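PDB 6ILU: lysin from Bacillus phage PBC5, which probably attaches a phage endolysin to the Bacillus cell wall, this chain being its SH3b-type cell-wall-binding part. Local coordinates for residues R128-E132 with E133-I137; H115-G119 with G120-I124. One frame throughout, in Å; residues are numbered along the deposited sequence.

Overall arrangement
Contacts 1 and 2 follow each other in the chain, contact 2 closing before contact 1 opens, with centres about 7 Å apart. They share the three-stranded antiparallel sheet: contact 2 is the hairpin of strands 116-118 and 121-123, while contact 1 leaves the third strand, 129-131, by a short 3-10 turn and enters strand 135-138 of the larger sheet. Both are partly buried. Contact 2 lies nearer the centre of the chain and rests largely on cross-strand backbone bonds; contact 1 lies farther out and combines turn bonds, apolar packing and a charged, sulfate-binding corner. A salt bridge, Glu-132 to Arg-117, ties them together.

Contact 1 of 2, residues R128-E132 with E133-I137; sequences RWIKE and EHVTI. With SO4 (sulfate ion), chain C; EDO (1,2-ethanediol), chain I.
Lys-131 and His-134 meet through the backbone, through a touch of Lys-131 CB on His-134 CD2 (3.9 Å, oblique to the ring) and through a shared anion. Two successive three-residue steps make the turn: His-134 N bonds to Lys-131 O (3.0 Å) and Val-135 N to Glu-132 O (3.2 Å).

On the apolar inner side Ile-130 CG2 lies 3.9 Å from Val-135 CG1, the side chains crossing at about a right angle. With chi1 at -68°, Val-135 sends CG1 to this meeting, while CG2 touches Glu-132 O. Ile-137 CD1 sits over the flat face of the Glu-132 carboxylate, 3.8 Å from CD; OE2 of that group makes a salt bridge with Arg-117.

The polar side gathers round a sulfate, probably from the crystallisation liquor. His-134 NE2 reaches sulfate O3 at 2.9 Å from the ring edge, in plane and straight (179°). The extended Lys-131 brings NZ to sulfate O1 at 2.7 Å, with a weak second bond to O3; Tyr-95 OH and Asn-93 ND2 also bind the sulfate. Tyr-86 holds the imidazole at ND1 and Glu-133 CG lies 3.8 Å above the centre of one face, probably fixing its rotation. Arg-128 NH1 and NH2 grip O1 and O2 of an ethanediol of the same probable origin, also held by Tyr-112.

A 3-10 turn joining the last two strands is characteristic of the SH3 fold, consistent with an SH3b domain.

Contact 2 of 2, residues H115-G119 with G120-I124; sequences HNRVG and GYVDI. With EDO (1,2-ethanediol), chain H.
Val-118 and Tyr-121 face each other as an antiparallel hydrogen-bonded pair, with Val-118 N to Tyr-121 O at 2.9 Å and Tyr-121 N to Val-118 O at 3.0 Å. Between them Gly-119 and Gly-120 form a type I' turn; their positive phi (59° and 84°) favours glycine, and at Gly-120 the carbonyl O of Gly-119 fills the place of a side chain.

The tightly packed part is the face carrying Arg-117 and Val-122, a non-hydrogen-bonded pair. Arg-117 lays its CG 3.8 Å from Val-122 CG2, and Val-122 continues inward onto Val-82, Val-135 and Ile-137. The bend at chi3 (79°) carries the guanidinium off this apolar patch to Glu-132, with which NE forms a salt bridge, and to the carbonyls of Glu-8 and Gly-11 at NH1.

The turn end is looser. Val-118 and both glycines are exposed, and the Tyr-121 ring meets Gly-119 O edge-on at CD2 (3.4 Å).

At the other end, His-115 N bonds to Asp-123 O (2.8 Å) and Asp-123 N to Asn-116 O (2.9 Å). His-115 CB lies against Asp-123 O; its ring stands oblique to Ile-124 C, 3.6 Å from ND1, which bonds to Asn-113 O. Asp-123 OD1 takes the N-H groups of Gly-125 and Arg-128. OD2 accepts from a water, shared with Asn-116 ND2, and from O1 of an ethanediol (2.6 Å), probably from the crystallisation liquor. Asn-116 OD1 takes the N-H of Gly-51.

The chemistry implies a hairpin set chiefly by its backbone, with a buried carboxylate whose OD1 ties the following loop to it, while OD2 is met by a water and an ethanediol; the buried Asn-116 N has no partner.

Contact 1 of 2, residues R128-E132 with E133-I137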
# COMPACT_ATOMS: atom_id res chain seq x y z
N ARG A 128 6.62 5.73 -8.36
CA ARG A 128 7.52 6.78 -7.87
C ARG A 128 7.98 6.43 -6.48
O ARG A 128 7.18 6.45 -5.53
CB ARG A 128 6.80 8.14 -7.87
CG ARG A 128 6.43 8.57 -9.29
CD ARG A 128 5.73 9.96 -9.23
NE ARG A 128 4.47 9.83 -8.48
CZ ARG A 128 3.76 10.87 -8.01
NH1 ARG A 128 4.17 12.12 -8.22
NH2 ARG A 128 2.63 10.63 -7.32
N TRP A 129 9.25 6.05 -6.39
CA TRP A 129 9.79 5.45 -5.15
C TRP A 129 10.70 6.46 -4.45
O TRP A 129 11.67 6.95 -5.06
CB TRP A 129 10.55 4.18 -5.45
CG TRP A 129 9.66 3.13 -6.01
CD1 TRP A 129 9.22 3.01 -7.33
CD2 TRP A 129 9.13 2.00 -5.31
NE1 TRP A 129 8.42 1.88 -7.45
CE2 TRP A 129 8.38 1.24 -6.24
CE3 TRP A 129 9.22 1.56 -3.97
CZ2 TRP A 129 7.72 0.05 -5.87
CZ3 TRP A 129 8.55 0.37 -3.61
CH2 TRP A 129 7.82 -0.36 -4.56
N ILE A 130 10.39 6.74 -3.19
CA ILE A 130 11.17 7.70 -2.35
C ILE A 130 11.82 6.99 -1.18
O ILE A 130 11.23 6.11 -0.56
CB ILE A 130 10.20 8.80 -1.82
CG1 ILE A 130 9.62 9.57 -3.02
CG2 ILE A 130 10.90 9.74 -0.77
CD1 ILE A 130 8.61 10.72 -2.68
N LYS A 131 13.03 7.39 -0.83
CA LYS A 131 13.68 6.81 0.34
C LYS A 131 12.87 7.14 1.58
O LYS A 131 12.49 8.32 1.79
CB LYS A 131 15.09 7.38 0.52
CG LYS A 131 16.08 6.92 -0.52
CD LYS A 131 17.45 7.53 -0.30
CE LYS A 131 18.36 7.33 -1.50
NZ LYS A 131 19.62 8.10 -1.29
N GLU A 132 12.66 6.15 2.44
CA GLU A 132 11.80 6.40 3.59
C GLU A 132 12.40 7.41 4.56
O GLU A 132 11.66 8.00 5.35
CB GLU A 132 11.49 5.10 4.35
CG GLU A 132 10.62 4.16 3.47
CD GLU A 132 10.04 2.96 4.19
OE1 GLU A 132 10.26 2.79 5.41
OE2 GLU A 132 9.35 2.17 3.49
N GLU A 133 13.73 7.59 4.51
CA GLU A 133 14.37 8.55 5.41
C GLU A 133 13.87 9.98 5.15
O GLU A 133 14.01 10.84 6.02
CB GLU A 133 15.90 8.51 5.28
CG GLU A 133 16.42 9.02 3.99
CD GLU A 133 17.88 8.69 3.77
OE1 GLU A 133 18.70 9.62 3.81
OE2 GLU A 133 18.20 7.50 3.56
N HIS A 134 13.31 10.24 3.97
CA HIS A 134 12.90 11.61 3.65
C HIS A 134 11.42 11.91 3.95
O HIS A 134 10.98 13.04 3.78
CB HIS A 134 13.16 11.90 2.18
CG HIS A 134 14.61 11.88 1.81
ND1 HIS A 134 15.57 12.59 2.52
CD2 HIS A 134 15.27 11.27 0.79
CE1 HIS A 134 16.76 12.38 1.97
NE2 HIS A 134 16.60 11.61 0.91
N VAL A 135 10.68 10.89 4.36
CA VAL A 135 9.24 11.07 4.56
C VAL A 135 8.76 10.46 5.86
O VAL A 135 9.44 9.63 6.45
CB VAL A 135 8.45 10.38 3.40
CG1 VAL A 135 8.68 11.15 2.06
CG2 VAL A 135 8.79 8.88 3.30
N THR A 136 7.59 10.90 6.32
CA THR A 136 6.87 10.16 7.34
C THR A 136 5.80 9.30 6.66
O THR A 136 5.23 9.69 5.63
CB THR A 136 6.20 11.09 8.37
OG1 THR A 136 5.39 12.08 7.71
CG2 THR A 136 7.29 11.84 9.23
N ILE A 137 5.53 8.14 7.25
CA ILE A 137 4.51 7.20 6.75
C ILE A 137 3.66 6.90 7.95
O ILE A 137 4.14 6.26 8.89
CB ILE A 137 5.11 5.90 6.19
CG1 ILE A 137 6.08 6.20 5.04
CG2 ILE A 137 3.98 4.87 5.79
CD1 ILE A 137 6.87 4.95 4.54
S SO4 C . 18.17 10.90 -2.28
O1 SO4 C . 19.02 10.01 -3.05
O2 SO4 C . 16.76 10.56 -2.37
O3 SO4 C . 18.66 10.77 -0.89
O4 SO4 C . 18.36 12.25 -2.77
C1 EDO I . 1.82 15.19 -7.31
O1 EDO I . 3.19 14.77 -7.13
C2 EDO I . 1.02 14.25 -8.20
O2 EDO I . 0.74 12.95 -7.61

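Contact 2 of 2, residues H115-G119 with G120-I124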
# COMPACT_ATOMS: atom_id res chain seq x y z
N HIS A 115 1.70 3.08 -1.67
CA HIS A 115 1.26 2.03 -2.59
C HIS A 115 2.04 0.72 -2.46
O HIS A 115 1.53 -0.34 -2.86
CB HIS A 115 1.37 2.50 -4.05
CG HIS A 115 0.27 3.44 -4.45
ND1 HIS A 115 0.13 4.70 -3.89
CD2 HIS A 115 -0.71 3.32 -5.38
CE1 HIS A 115 -0.90 5.31 -4.45
NE2 HIS A 115 -1.44 4.50 -5.34
N ASN A 116 3.25 0.80 -1.87
CA ASN A 116 4.07 -0.39 -1.61
C ASN A 116 5.29 0.11 -0.87
O ASN A 116 5.61 1.30 -0.96
CB ASN A 116 4.46 -1.14 -2.93
CG ASN A 116 3.47 -2.24 -3.28
OD1 ASN A 116 3.11 -3.03 -2.41
ND2 ASN A 116 3.11 -2.37 -4.57
N ARG A 117 5.96 -0.77 -0.15
CA ARG A 117 7.20 -0.42 0.55
C ARG A 117 8.15 -1.58 0.43
O ARG A 117 7.82 -2.74 0.82
CB ARG A 117 6.97 -0.15 2.06
CG ARG A 117 6.21 1.08 2.40
CD ARG A 117 5.85 0.98 3.87
NE ARG A 117 6.96 1.33 4.76
CZ ARG A 117 6.81 1.47 6.07
NH1 ARG A 117 5.62 1.26 6.67
NH2 ARG A 117 7.85 1.85 6.81
N VAL A 118 9.35 -1.29 -0.10
CA VAL A 118 10.36 -2.31 -0.40
C VAL A 118 11.74 -1.73 -0.16
O VAL A 118 12.04 -0.65 -0.70
CB VAL A 118 10.32 -2.77 -1.90
CG1 VAL A 118 11.34 -3.81 -2.15
CG2 VAL A 118 8.91 -3.26 -2.26
N GLY A 119 12.58 -2.42 0.61
CA GLY A 119 14.00 -2.05 0.64
C GLY A 119 14.31 -0.64 1.10
O GLY A 119 15.33 -0.08 0.68
N GLY A 120 13.47 -0.10 1.98
CA GLY A 120 13.70 1.24 2.49
C GLY A 120 13.16 2.35 1.60
O GLY A 120 13.53 3.53 1.78
N TYR A 121 12.32 1.98 0.64
CA TYR A 121 11.69 2.96 -0.26
C TYR A 121 10.20 2.76 -0.23
O TYR A 121 9.74 1.62 -0.11
CB TYR A 121 12.13 2.77 -1.72
CG TYR A 121 13.57 3.20 -1.98
CD1 TYR A 121 13.82 4.30 -2.78
CD2 TYR A 121 14.64 2.45 -1.50
CE1 TYR A 121 15.14 4.70 -3.02
CE2 TYR A 121 15.96 2.87 -1.73
CZ TYR A 121 16.17 3.98 -2.51
OH TYR A 121 17.44 4.41 -2.80
N VAL A 122 9.46 3.84 -0.44
CA VAL A 122 8.00 3.78 -0.52
C VAL A 122 7.52 4.33 -1.85
O VAL A 122 8.05 5.32 -2.36
CB VAL A 122 7.35 4.52 0.69
CG1 VAL A 122 7.80 6.05 0.80
CG2 VAL A 122 5.80 4.42 0.65
N ASP A 123 6.57 3.61 -2.46
CA ASP A 123 5.96 4.01 -3.71
C ASP A 123 4.81 4.93 -3.37
O ASP A 123 3.86 4.50 -2.69
CB ASP A 123 5.50 2.75 -4.50
CG ASP A 123 4.92 3.05 -5.86
OD1 ASP A 123 4.87 4.23 -6.27
OD2 ASP A 123 4.46 2.08 -6.52
N ILE A 124 4.85 6.18 -3.85
CA ILE A 124 3.74 7.10 -3.59
C ILE A 124 2.68 7.09 -4.70
O ILE A 124 1.79 7.94 -4.73
CB ILE A 124 4.25 8.56 -3.41
CG1 ILE A 124 5.10 8.97 -4.63
CG2 ILE A 124 5.03 8.63 -2.12
CD1 ILE A 124 5.35 10.55 -4.76
C1 EDO H . 1.60 1.86 -8.07
O1 EDO H . 2.72 2.71 -8.35
C2 EDO H . 0.45 2.12 -9.05
O2 EDO H . 0.30 3.52 -9.34
O HOH W 1 4.13 -0.58 -6.49